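Local coordinates for protein dimethyladenosine transferase, putative (Plasmodium falciparum, PDB 2H1R) that probably dimethylates adenines of ribosomal RNA at N6, taking the methyl groups from S-adenosyl-L-methionine, at residues 46-51 / 55-60; 145-150 / 156-161; 164-169 / 277-282; 221-226 / 262-267; 242-245 / 250-253. All blocks are in the same frame, centred on the assembly; numbering follows the deposited sequence. Where two conformers were deposited one is given.

Contact 1. Residues 46-51 / 55-60; sequences VLEIGC and NLTVKL
N55 follows closely on C51 in the glycine-rich turn after strand 45-49, with N55 N 4.3 Å from C51 O. This turn is the signature loop of Rossmann-like methyltransferases. It opens a beta-alpha-beta unit of that domain and holds G50, a predicted S-adenosyl-L-methionine ligand. N55 OD1 is hydrogen-bonded to R83 of helix 74-86. L56 sets its CB beside the E48 carboxylate, 3.6 Å from E48 OE2. T57 makes the central polar link. Its OG1 donates a short 2.5 Å hydrogen bond to E48 OE1, on the syn lone pair. E48 reaches it with CG anti to its own N (chi1 -177°) and the rest of the chain extended. Water 1 bridges the same group: it donates to E48 OE2 and to C51 O, and accepts from T57 N. Both carboxylate oxygens are thus gripped, which should fix the rotation of this buried group and tie the turn to helix 57-60. One turn on, L60 CD1 packs 4.0 Å from E48 CD. T111 and I35 also pack on L60. The two methyls of L60 straddle one methyl of V46, with CD1 at 4.0 Å and CD2 at 4.1 Å from V46 CG1.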
# COMPACT_ATOMS: atom_id res chain seq x y z
N VAL A 46 -0.32 -4.47 18.91
CA VAL A 46 0.67 -4.68 17.85
C VAL A 46 0.30 -5.98 17.10
O VAL A 46 0.13 -7.04 17.73
CB VAL A 46 2.12 -4.73 18.42
CG1 VAL A 46 3.15 -5.08 17.34
CG2 VAL A 46 2.51 -3.39 19.06
N LEU A 47 0.17 -5.90 15.77
CA LEU A 47 0.05 -7.09 14.91
C LEU A 47 1.44 -7.44 14.38
O LEU A 47 2.10 -6.60 13.73
CB LEU A 47 -0.89 -6.80 13.72
CG LEU A 47 -1.08 -7.92 12.67
CD1 LEU A 47 -1.75 -9.14 13.29
CD2 LEU A 47 -1.91 -7.38 11.51
N GLU A 48 1.91 -8.64 14.68
CA GLU A 48 3.23 -9.09 14.18
C GLU A 48 2.96 -10.20 13.18
O GLU A 48 2.34 -11.22 13.51
CB GLU A 48 4.14 -9.60 15.29
CG GLU A 48 5.53 -9.98 14.79
CD GLU A 48 6.42 -10.67 15.81
OE1 GLU A 48 5.90 -11.18 16.85
OE2 GLU A 48 7.66 -10.71 15.58
N ILE A 49 3.38 -10.00 11.94
CA ILE A 49 3.18 -11.01 10.90
C ILE A 49 4.52 -11.70 10.68
O ILE A 49 5.49 -11.06 10.24
CB ILE A 49 2.68 -10.40 9.57
CG1 ILE A 49 1.41 -9.58 9.79
CG2 ILE A 49 2.43 -11.51 8.54
CD1 ILE A 49 0.94 -8.87 8.51
N GLY A 50 4.59 -12.98 11.03
CA GLY A 50 5.82 -13.75 10.87
C GLY A 50 6.77 -13.65 12.06
O GLY A 50 7.74 -12.90 12.03
N CYS A 51 6.52 -14.44 13.10
CA CYS A 51 7.26 -14.27 14.36
C CYS A 51 8.59 -15.04 14.49
O CYS A 51 9.35 -14.80 15.45
CB CYS A 51 6.35 -14.54 15.57
SG CYS A 51 5.67 -16.20 15.60
N ASN A 55 12.23 -13.62 18.42
CA ASN A 55 13.25 -12.62 18.76
C ASN A 55 12.75 -11.17 18.78
O ASN A 55 13.10 -10.40 19.69
CB ASN A 55 14.44 -12.72 17.78
CG ASN A 55 15.54 -13.62 18.30
OD1 ASN A 55 15.36 -14.34 19.27
ND2 ASN A 55 16.71 -13.58 17.64
N LEU A 56 11.92 -10.79 17.81
CA LEU A 56 11.22 -9.49 17.85
C LEU A 56 9.99 -9.48 18.80
O LEU A 56 9.75 -8.50 19.52
CB LEU A 56 10.79 -9.05 16.44
CG LEU A 56 10.09 -7.68 16.38
CD1 LEU A 56 11.02 -6.55 16.78
CD2 LEU A 56 9.46 -7.43 14.99
N THR A 57 9.26 -10.58 18.82
CA THR A 57 8.10 -10.72 19.73
C THR A 57 8.41 -10.35 21.18
O THR A 57 7.68 -9.55 21.80
CB THR A 57 7.54 -12.15 19.71
OG1 THR A 57 7.37 -12.57 18.36
CG2 THR A 57 6.15 -12.21 20.40
N VAL A 58 9.50 -10.90 21.71
CA VAL A 58 9.85 -10.67 23.10
C VAL A 58 10.21 -9.21 23.37
O VAL A 58 10.13 -8.74 24.52
CB VAL A 58 10.94 -11.67 23.59
CG1 VAL A 58 10.45 -13.13 23.44
CG2 VAL A 58 12.29 -11.46 22.88
N LYS A 59 10.56 -8.47 22.32
CA LYS A 59 10.91 -7.06 22.47
C LYS A 59 9.69 -6.18 22.37
O LYS A 59 9.69 -5.05 22.91
CB LYS A 59 11.95 -6.62 21.42
CG LYS A 59 13.35 -7.20 21.61
CD LYS A 59 14.23 -6.90 20.39
CE LYS A 59 14.64 -5.43 20.30
NZ LYS A 59 15.62 -5.10 21.38
N LEU A 60 8.68 -6.67 21.65
CA LEU A 60 7.38 -5.96 21.48
C LEU A 60 6.47 -6.01 22.72
O LEU A 60 5.83 -5.03 23.08
CB LEU A 60 6.60 -6.55 20.29
CG LEU A 60 7.19 -6.35 18.87
CD1 LEU A 60 6.44 -7.26 17.92
CD2 LEU A 60 7.10 -4.90 18.43
O HOH W 1 9.91 -12.24 16.18

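Contact 2. Residues 145-150 / 156-161; sequences AERMLA and NYSRLT
The N-terminal turn of helix 159-167 is fastened to the C-terminal end of helix 142-148 through T161 and R147. T161 OG1 donates to R147 O at 2.6 Å. The donor is tilted 28° from the carbonyl plane. The same OG1 accepts from S158 N at 3.2 Å. S158 is the N-cap residue, so one buried hydroxyl serves the end of one helix and the start of the next. T161 OG1 stands beside its own N (chi1 -40°), and this leaves CG2 to pack 3.6 Å from M148 O. The two helices follow strand 135-141 in the Rossmann-like methyltransferase domain, and a short connection turns the chain between them. L160 CD2 sits over the centre of one face of the R147 guanidinium, 3.7 Å from R147 CZ. It also touches M148 CG at 4.0 Å. R147 NH1 lies 3.1 Å from S158 OG, which approaches the group obliquely. Nearer the surface, the amide of N156 reaches the last turn of helix 142-148 through water 2, which accepts from ND2 and donates to E146 O. A150 CB packs on N156 and on Y157 CB, and A150 O lies at the edge of the Y157 ring.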
# COMPACT_ATOMS: atom_id res chain seq x y z
N ALA A 145 10.77 -2.77 -2.16
CA ALA A 145 10.90 -1.53 -1.40
C ALA A 145 11.36 -0.35 -2.24
O ALA A 145 10.90 0.75 -2.01
CB ALA A 145 11.79 -1.74 -0.21
N GLU A 146 12.28 -0.55 -3.20
CA GLU A 146 12.76 0.58 -4.03
C GLU A 146 11.59 1.18 -4.83
O GLU A 146 11.50 2.38 -4.99
CB GLU A 146 13.81 0.16 -5.07
CG GLU A 146 15.26 -0.15 -4.66
CD GLU A 146 16.03 -0.61 -5.93
OE1 GLU A 146 15.93 0.10 -6.99
OE2 GLU A 146 16.68 -1.69 -5.89
N ARG A 147 10.70 0.32 -5.31
CA ARG A 147 9.45 0.73 -6.00
C ARG A 147 8.49 1.56 -5.12
O ARG A 147 7.93 2.55 -5.55
CB ARG A 147 8.70 -0.51 -6.44
CG ARG A 147 9.35 -1.32 -7.54
CD ARG A 147 8.30 -1.73 -8.57
NE ARG A 147 7.43 -2.81 -8.14
CZ ARG A 147 6.13 -2.91 -8.45
NH1 ARG A 147 5.51 -1.97 -9.17
NH2 ARG A 147 5.43 -3.95 -8.01
N MET A 148 8.30 1.14 -3.87
CA MET A 148 7.42 1.87 -2.98
C MET A 148 8.05 3.23 -2.72
O MET A 148 7.36 4.19 -2.50
CB MET A 148 7.27 1.13 -1.64
CG MET A 148 6.48 -0.16 -1.72
SD MET A 148 6.55 -0.96 -0.11
CE MET A 148 5.47 0.13 0.86
N LEU A 149 9.39 3.27 -2.71
CA LEU A 149 10.14 4.48 -2.37
C LEU A 149 10.51 5.30 -3.63
O LEU A 149 11.18 6.31 -3.54
CB LEU A 149 11.44 4.08 -1.63
CG LEU A 149 11.22 3.55 -0.19
CD1 LEU A 149 12.50 2.86 0.35
CD2 LEU A 149 10.81 4.66 0.68
N ALA A 150 10.08 4.84 -4.79
CA ALA A 150 10.48 5.50 -6.05
C ALA A 150 10.22 7.01 -6.18
O ALA A 150 9.22 7.57 -5.67
CB ALA A 150 9.98 4.72 -7.23
N ASN A 156 11.33 3.45 -12.52
CA ASN A 156 10.72 2.42 -11.61
C ASN A 156 9.53 3.01 -10.81
O ASN A 156 8.98 2.36 -9.91
CB ASN A 156 11.76 1.79 -10.64
CG ASN A 156 12.34 2.80 -9.68
OD1 ASN A 156 12.39 4.01 -9.96
ND2 ASN A 156 12.78 2.32 -8.51
N TYR A 157 9.12 4.21 -11.14
CA TYR A 157 7.96 4.86 -10.48
C TYR A 157 6.69 4.31 -11.11
O TYR A 157 6.59 4.27 -12.33
CB TYR A 157 8.10 6.36 -10.66
CG TYR A 157 7.02 7.25 -10.07
CD1 TYR A 157 6.94 7.45 -8.69
CD2 TYR A 157 6.11 7.90 -10.90
CE1 TYR A 157 5.98 8.33 -8.15
CE2 TYR A 157 5.16 8.77 -10.38
CZ TYR A 157 5.08 8.95 -8.99
OH TYR A 157 4.13 9.81 -8.47
N SER A 158 5.73 3.84 -10.30
CA SER A 158 4.64 3.02 -10.84
C SER A 158 3.31 3.28 -10.11
O SER A 158 3.25 4.12 -9.18
CB SER A 158 5.00 1.53 -10.78
OG SER A 158 4.95 1.07 -9.44
N ARG A 159 2.27 2.58 -10.56
CA ARG A 159 0.94 2.65 -9.91
C ARG A 159 1.08 2.27 -8.43
O ARG A 159 0.51 2.94 -7.57
CB ARG A 159 -0.02 1.72 -10.62
CG ARG A 159 -1.46 1.73 -10.03
CD ARG A 159 -2.37 0.86 -10.85
NE ARG A 159 -1.77 -0.45 -11.13
CZ ARG A 159 -1.97 -1.54 -10.39
NH1 ARG A 159 -1.36 -2.67 -10.71
NH2 ARG A 159 -2.77 -1.50 -9.33
N LEU A 160 1.89 1.26 -8.13
CA LEU A 160 2.15 0.89 -6.72
C LEU A 160 2.61 2.07 -5.92
O LEU A 160 2.07 2.36 -4.82
CB LEU A 160 3.23 -0.20 -6.62
CG LEU A 160 3.90 -0.36 -5.24
CD1 LEU A 160 2.88 -0.89 -4.21
CD2 LEU A 160 5.14 -1.28 -5.31
N THR A 161 3.62 2.77 -6.44
CA THR A 161 4.18 3.93 -5.78
C THR A 161 3.16 4.99 -5.48
O THR A 161 3.14 5.53 -4.36
CB THR A 161 5.35 4.60 -6.58
OG1 THR A 161 6.19 3.59 -7.18
CG2 THR A 161 6.14 5.48 -5.67
O HOH W 2 13.83 3.71 -5.98
O HOH W 3 12.84 -0.61 -8.29
O HOH W 4 2.41 -1.13 -10.17

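Contact 3. Residues 164-169 / 277-282; sequences VKLFCK and LDENDF
K165 meets E279 as much with carbon as with charge. Its CE lies 3.5 Å from E279 OE1, and NZ makes only a long salt bridge to the same oxygen, at 3.6 Å. The two side chains cross at about a right angle. E279 reaches K165 by folding up: CG sits between its own N and C=O (chi1 72°) and the chain bends again at chi2. NZ also rests 3.8 Å from D278 CB, and it has a weak hydrogen bond to the hydroxyl of Y157. E279 OE2 has a second positive neighbour, K197, in a long and weak pair. Behind the charges the backbones come close, and L166 CB meets E279 CB at 4.3 Å. The contact joins the end of helix 159-167 in the Rossmann-like domain to the start of helix 279-291 in the C-terminal helical domain. That start is a capping box. D281 N donates to D278 OD1 at 3.2 Å, and D278 N to D281 OD2 at 2.9 Å. E279 stands in the first turn, where the helix end probably favours a carboxylate. With a long ion pair and no hydrogen bond between the segments, the link probably combines weakly directional charge attraction with chain packing.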
# COMPACT_ATOMS: atom_id res chain seq x y z
N VAL A 164 0.64 3.86 -2.69
CA VAL A 164 1.29 3.99 -1.38
C VAL A 164 1.34 5.44 -0.90
O VAL A 164 1.01 5.75 0.28
CB VAL A 164 2.70 3.34 -1.41
CG1 VAL A 164 3.47 3.59 -0.11
CG2 VAL A 164 2.57 1.86 -1.60
N LYS A 165 1.73 6.35 -1.80
CA LYS A 165 1.91 7.74 -1.47
C LYS A 165 0.55 8.40 -1.14
O LYS A 165 0.49 9.33 -0.32
CB LYS A 165 2.55 8.49 -2.64
CG LYS A 165 4.08 8.28 -2.80
CD LYS A 165 4.56 8.83 -4.14
CE LYS A 165 4.76 10.35 -4.07
NZ LYS A 165 4.90 10.92 -5.47
N LEU A 166 -0.51 7.93 -1.79
CA LEU A 166 -1.82 8.51 -1.53
C LEU A 166 -2.23 8.17 -0.12
O LEU A 166 -2.69 9.04 0.61
CB LEU A 166 -2.88 8.01 -2.52
CG LEU A 166 -4.29 8.54 -2.15
CD1 LEU A 166 -4.34 10.02 -2.26
CD2 LEU A 166 -5.35 7.95 -3.02
N PHE A 167 -2.06 6.92 0.26
CA PHE A 167 -2.59 6.45 1.53
C PHE A 167 -1.70 6.68 2.76
O PHE A 167 -2.21 6.78 3.89
CB PHE A 167 -3.14 5.04 1.37
CG PHE A 167 -4.34 5.00 0.43
CD1 PHE A 167 -5.59 5.47 0.86
CD2 PHE A 167 -4.17 4.61 -0.91
CE1 PHE A 167 -6.69 5.49 -0.01
CE2 PHE A 167 -5.28 4.63 -1.81
CZ PHE A 167 -6.53 5.05 -1.37
N CYS A 168 -0.39 6.81 2.53
CA CYS A 168 0.58 6.91 3.61
C CYS A 168 1.71 7.91 3.35
O CYS A 168 1.88 8.40 2.23
CB CYS A 168 1.17 5.53 3.90
SG CYS A 168 -0.02 4.17 4.10
N LYS A 169 2.45 8.23 4.40
CA LYS A 169 3.80 8.75 4.27
C LYS A 169 4.67 7.51 4.42
O LYS A 169 4.55 6.75 5.42
CB LYS A 169 4.11 9.77 5.36
CG LYS A 169 3.04 10.86 5.48
CD LYS A 169 3.37 11.84 6.60
CE LYS A 169 2.88 11.31 7.96
NZ LYS A 169 3.71 11.85 9.07
N LEU A 277 3.70 12.50 -12.95
CA LEU A 277 2.62 13.05 -12.11
C LEU A 277 2.59 12.41 -10.70
O LEU A 277 3.08 11.28 -10.48
CB LEU A 277 1.25 12.95 -12.81
CG LEU A 277 1.07 13.62 -14.16
CD1 LEU A 277 -0.25 13.18 -14.70
CD2 LEU A 277 1.13 15.16 -14.10
N ASP A 278 2.06 13.15 -9.74
CA ASP A 278 1.98 12.60 -8.40
C ASP A 278 0.53 12.46 -7.96
O ASP A 278 -0.40 12.73 -8.75
CB ASP A 278 2.79 13.45 -7.41
CG ASP A 278 2.25 14.86 -7.26
OD1 ASP A 278 1.02 15.12 -7.41
OD2 ASP A 278 3.05 15.76 -6.98
N GLU A 279 0.33 12.07 -6.70
CA GLU A 279 -1.01 11.72 -6.23
C GLU A 279 -1.94 12.93 -6.29
O GLU A 279 -3.13 12.76 -6.48
CB GLU A 279 -0.98 11.15 -4.81
CG GLU A 279 -0.69 12.17 -3.75
CD GLU A 279 0.79 12.23 -3.39
OE1 GLU A 279 1.64 11.89 -4.25
OE2 GLU A 279 1.09 12.64 -2.22
N ASN A 280 -1.40 14.13 -6.07
CA ASN A 280 -2.20 15.33 -6.19
C ASN A 280 -2.75 15.58 -7.60
O ASN A 280 -3.86 16.11 -7.78
CB ASN A 280 -1.44 16.54 -5.70
CG ASN A 280 -1.28 16.53 -4.19
OD1 ASN A 280 -2.24 16.30 -3.46
ND2 ASN A 280 -0.05 16.75 -3.71
N ASP A 281 -1.95 15.22 -8.59
CA ASP A 281 -2.40 15.37 -9.97
C ASP A 281 -3.52 14.40 -10.23
O ASP A 281 -4.52 14.76 -10.85
CB ASP A 281 -1.25 15.10 -10.94
CG ASP A 281 -0.12 16.12 -10.79
OD1 ASP A 281 -0.40 17.33 -10.86
OD2 ASP A 281 1.04 15.74 -10.57
N PHE A 282 -3.35 13.17 -9.78
CA PHE A 282 -4.36 12.15 -10.07
C PHE A 282 -5.65 12.36 -9.28
O PHE A 282 -6.73 12.00 -9.76
CB PHE A 282 -3.80 10.76 -9.84
CG PHE A 282 -2.97 10.30 -11.00
CD1 PHE A 282 -3.60 9.89 -12.16
CD2 PHE A 282 -1.58 10.31 -10.92
CE1 PHE A 282 -2.83 9.48 -13.28
CE2 PHE A 282 -0.80 9.93 -12.04
CZ PHE A 282 -1.45 9.51 -13.22

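Contact 4. Residues 221-226 / 262-267; sequences KTLHAI and DVLEHL
The peptide group between L223 and H224 is the flat surface of this contact. L264 CD1 lies over one of its faces, 3.6 Å from both L223 C and L223 O, and 3.7 Å from H224 N. These near-equal distances show a methyl seated on the plane and not at an edge. The same methyl also touches the L223 side chain, with L264 CD1 3.9 Å from L223 CB. The other branch, L264 CD2, lies 4.0 Å from that CB and 4.1 Å from L223 CD1. The two leucines meet at a slant. In L264, CG is anti to the carbonyl carbon (chi1 -59°), and this sends both methyls toward L223. The peptide belongs to the first turn of helix 223-227. T222 is its N-cap, with OG1 accepting from A225 N at 3.3 Å. L264 lies on helix 256-266, so the contact packs two helices of the C-terminal helical domain. L264 also packs on L285 of helix 279-291, and L223 on C215 of helix 205-216. Backbone bonds from L223 to K272 and from H224 to C270 tie the same turn to the chain after helix 256-266. No hydrogen bond or charge pair crosses between the two segments. Cohesion here rests on burial of apolar surface and on shape, so it gives little directional preference.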
# COMPACT_ATOMS: atom_id res chain seq x y z
N LYS A 221 3.61 7.81 -22.08
CA LYS A 221 2.80 8.47 -23.14
C LYS A 221 2.05 9.62 -22.51
O LYS A 221 1.75 9.57 -21.29
CB LYS A 221 1.78 7.49 -23.75
CG LYS A 221 2.37 6.34 -24.57
CD LYS A 221 2.94 6.81 -25.92
N THR A 222 1.74 10.67 -23.28
CA THR A 222 0.96 11.78 -22.71
C THR A 222 -0.52 11.34 -22.43
O THR A 222 -1.02 10.37 -23.01
CB THR A 222 0.95 13.01 -23.60
OG1 THR A 222 0.14 12.73 -24.75
CG2 THR A 222 2.43 13.42 -24.02
N LEU A 223 -1.18 12.05 -21.52
CA LEU A 223 -2.56 11.71 -21.15
C LEU A 223 -3.49 11.88 -22.36
O LEU A 223 -4.42 11.10 -22.53
CB LEU A 223 -3.05 12.56 -19.98
CG LEU A 223 -2.31 12.29 -18.64
CD1 LEU A 223 -3.01 13.09 -17.54
CD2 LEU A 223 -2.36 10.79 -18.36
N HIS A 224 -3.22 12.89 -23.19
CA HIS A 224 -3.97 12.99 -24.46
C HIS A 224 -3.87 11.70 -25.29
O HIS A 224 -4.88 11.17 -25.71
CB HIS A 224 -3.52 14.19 -25.29
CG HIS A 224 -4.41 14.44 -26.47
ND1 HIS A 224 -4.08 14.04 -27.74
CD2 HIS A 224 -5.62 15.03 -26.56
CE1 HIS A 224 -5.06 14.37 -28.57
NE2 HIS A 224 -6.00 14.97 -27.88
N ALA A 225 -2.67 11.15 -25.45
CA ALA A 225 -2.47 9.91 -26.21
C ALA A 225 -3.16 8.69 -25.58
O ALA A 225 -3.62 7.80 -26.29
CB ALA A 225 -0.98 9.63 -26.38
N ILE A 226 -3.20 8.65 -24.25
CA ILE A 226 -3.89 7.57 -23.51
C ILE A 226 -5.39 7.65 -23.74
O ILE A 226 -6.02 6.67 -24.14
CB ILE A 226 -3.64 7.75 -21.97
CG1 ILE A 226 -2.13 7.63 -21.62
CG2 ILE A 226 -4.50 6.76 -21.15
CD1 ILE A 226 -1.62 6.26 -21.64
N ASP A 262 -11.72 17.36 -22.84
CA ASP A 262 -11.85 18.68 -22.21
C ASP A 262 -11.44 18.69 -20.71
O ASP A 262 -11.05 19.73 -20.17
CB ASP A 262 -13.30 19.19 -22.35
CG ASP A 262 -13.58 19.87 -23.70
OD1 ASP A 262 -12.64 20.10 -24.52
OD2 ASP A 262 -14.78 20.18 -23.94
N VAL A 263 -11.54 17.55 -20.04
CA VAL A 263 -11.11 17.47 -18.64
C VAL A 263 -9.59 17.73 -18.57
O VAL A 263 -9.11 18.51 -17.76
CB VAL A 263 -11.46 16.10 -18.05
CG1 VAL A 263 -10.85 15.90 -16.65
CG2 VAL A 263 -13.03 15.85 -18.10
N LEU A 264 -8.85 17.06 -19.46
CA LEU A 264 -7.38 17.19 -19.55
C LEU A 264 -7.01 18.64 -19.88
O LEU A 264 -6.13 19.24 -19.25
CB LEU A 264 -6.82 16.23 -20.61
CG LEU A 264 -7.06 14.72 -20.47
CD1 LEU A 264 -6.30 13.98 -21.55
CD2 LEU A 264 -6.61 14.21 -19.15
N GLU A 265 -7.70 19.19 -20.86
CA GLU A 265 -7.54 20.56 -21.30
C GLU A 265 -7.76 21.54 -20.16
O GLU A 265 -6.92 22.41 -19.93
CB GLU A 265 -8.50 20.82 -22.46
CG GLU A 265 -8.16 22.04 -23.31
CD GLU A 265 -8.83 21.99 -24.68
OE1 GLU A 265 -9.16 20.87 -25.17
OE2 GLU A 265 -9.03 23.07 -25.27
N HIS A 266 -8.86 21.37 -19.41
CA HIS A 266 -9.18 22.21 -18.27
C HIS A 266 -8.08 22.20 -17.23
O HIS A 266 -7.75 23.24 -16.67
CB HIS A 266 -10.49 21.79 -17.61
CG HIS A 266 -10.81 22.55 -16.35
ND1 HIS A 266 -10.77 21.98 -15.10
CD2 HIS A 266 -11.16 23.85 -16.16
CE1 HIS A 266 -11.09 22.88 -14.19
NE2 HIS A 266 -11.33 24.02 -14.81
N LEU A 267 -7.51 21.03 -16.98
CA LEU A 267 -6.50 20.86 -15.96
C LEU A 267 -5.09 21.09 -16.50
O LEU A 267 -4.13 20.96 -15.75
CB LEU A 267 -6.61 19.47 -15.32
CG LEU A 267 -7.87 19.14 -14.49
CD1 LEU A 267 -7.96 17.64 -14.25
CD2 LEU A 267 -7.79 19.86 -13.14

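Contact 5. Residues 242-245 / 250-253; sequences NWCT and VPVN
Apolar packing carries this contact, and C244 and P251 do nearly all of it. C244 CB meets P251 CG at 4.0 Å, so the proline ring abuts the side of the helix by its outer carbon. The sulfur makes a second patch. C244 SG lies 3.8 Å from P251 CA and 4.0 Å from P251 N. It sits on one side of the V250-P251 peptide plane, above P251 CA, and V250 C is 4.4 Å from this SG. P251 CG is also 4.1 Å from C244 SG. SG is anti to the carbonyl carbon of C244 and beside its own N (chi1 -76°), which carries it out across the proline. V250 adds its backbone to the contact, while its side chain heads away from the helix.

Polar contacts play no part between the two segments. P251 has no N-H to offer, and no hydrogen bond crosses here. The polar tie runs to a neighbour: V252 N donates to the hydroxyl of Y240, one turn before C244.

Aromatic stacking involves the residue next to C244, where the ring of W243 stacks on that of H295.

The backbone at P251 and V252 is extended, with polyproline-like angles. This is a helix-loop-helix connection in the C-terminal helical domain: the chain leaves helix 230-246, doubles back along its last turn, and goes on to helix 256-266.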
# COMPACT_ATOMS: atom_id res chain seq x y z
N ASN A 242 -24.37 4.55 -18.66
CA ASN A 242 -24.87 3.77 -17.51
C ASN A 242 -25.14 4.64 -16.28
O ASN A 242 -26.20 4.50 -15.65
CB ASN A 242 -23.90 2.67 -17.09
CG ASN A 242 -24.04 1.38 -17.90
OD1 ASN A 242 -24.90 1.25 -18.77
ND2 ASN A 242 -23.17 0.42 -17.62
N TRP A 243 -24.18 5.52 -15.94
CA TRP A 243 -24.33 6.49 -14.85
C TRP A 243 -25.53 7.38 -15.06
O TRP A 243 -26.34 7.63 -14.13
CB TRP A 243 -23.08 7.38 -14.75
CG TRP A 243 -23.16 8.44 -13.65
CD1 TRP A 243 -23.42 9.76 -13.80
CD2 TRP A 243 -22.94 8.23 -12.24
NE1 TRP A 243 -23.37 10.40 -12.56
CE2 TRP A 243 -23.10 9.47 -11.60
CE3 TRP A 243 -22.66 7.09 -11.46
CZ2 TRP A 243 -22.96 9.63 -10.21
CZ3 TRP A 243 -22.51 7.25 -10.06
CH2 TRP A 243 -22.67 8.52 -9.45
N CYS A 244 -25.65 7.88 -16.30
CA CYS A 244 -26.78 8.71 -16.69
C CYS A 244 -28.14 7.98 -16.52
O CYS A 244 -29.10 8.61 -16.01
CB CYS A 244 -26.60 9.28 -18.09
SG CYS A 244 -25.48 10.61 -18.19
N THR A 245 -28.24 6.69 -16.87
CA THR A 245 -29.52 5.96 -16.63
C THR A 245 -29.74 5.82 -15.16
O THR A 245 -30.83 6.18 -14.67
CB THR A 245 -29.65 4.48 -17.10
OG1 THR A 245 -28.56 4.04 -17.90
CG2 THR A 245 -31.01 4.27 -17.82
N VAL A 250 -29.89 13.03 -18.18
CA VAL A 250 -29.83 13.05 -19.63
C VAL A 250 -28.39 13.29 -20.07
O VAL A 250 -27.76 14.27 -19.63
CB VAL A 250 -30.84 14.08 -20.27
CG1 VAL A 250 -30.56 15.53 -19.80
CG2 VAL A 250 -30.80 13.98 -21.79
N PRO A 251 -27.83 12.37 -20.88
CA PRO A 251 -26.44 12.52 -21.34
C PRO A 251 -26.24 13.87 -22.03
O PRO A 251 -27.18 14.41 -22.60
CB PRO A 251 -26.28 11.38 -22.32
CG PRO A 251 -27.27 10.36 -21.90
CD PRO A 251 -28.44 11.13 -21.40
N VAL A 252 -25.04 14.42 -21.93
CA VAL A 252 -24.73 15.71 -22.54
C VAL A 252 -24.91 15.54 -24.06
O VAL A 252 -24.55 14.50 -24.61
CB VAL A 252 -23.29 16.16 -22.12
CG1 VAL A 252 -22.19 15.32 -22.79
CG2 VAL A 252 -23.09 17.63 -22.34
N ASN A 253 -25.54 16.51 -24.73
CA ASN A 253 -25.57 16.46 -26.21
C ASN A 253 -24.32 17.09 -26.77
O ASN A 253 -24.30 18.26 -27.16
CB ASN A 253 -26.83 17.03 -26.86
CG ASN A 253 -26.90 16.68 -28.35
OD1 ASN A 253 -26.79 15.49 -28.74
ND2 ASN A 253 -27.02 17.71 -29.21

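Overall arrangement
Following the chain from the N terminus, contact 1 closes a three-residue loop after inner strand 45-49 of the Rossmann-like sheet. Contact 2 comes next and closes a five-residue loop between helices 142-148 and 159-167. Contact 3 starts on this second helix and spans 107 residues, joining the methyltransferase domain to helix 279-291. Contact 4 lies within that span and brings helix 223-227 to helix 256-266. Contact 5 lies within contact 4 and closes a four-residue loop. None cross. Contacts 2 and 3 touch, with Y157 OH 2.7 Å from L277 O. L277 also packs on L223, linking contacts 3 and 4. Contacts 1 and 5 lie farthest apart, about 53 Å between centres.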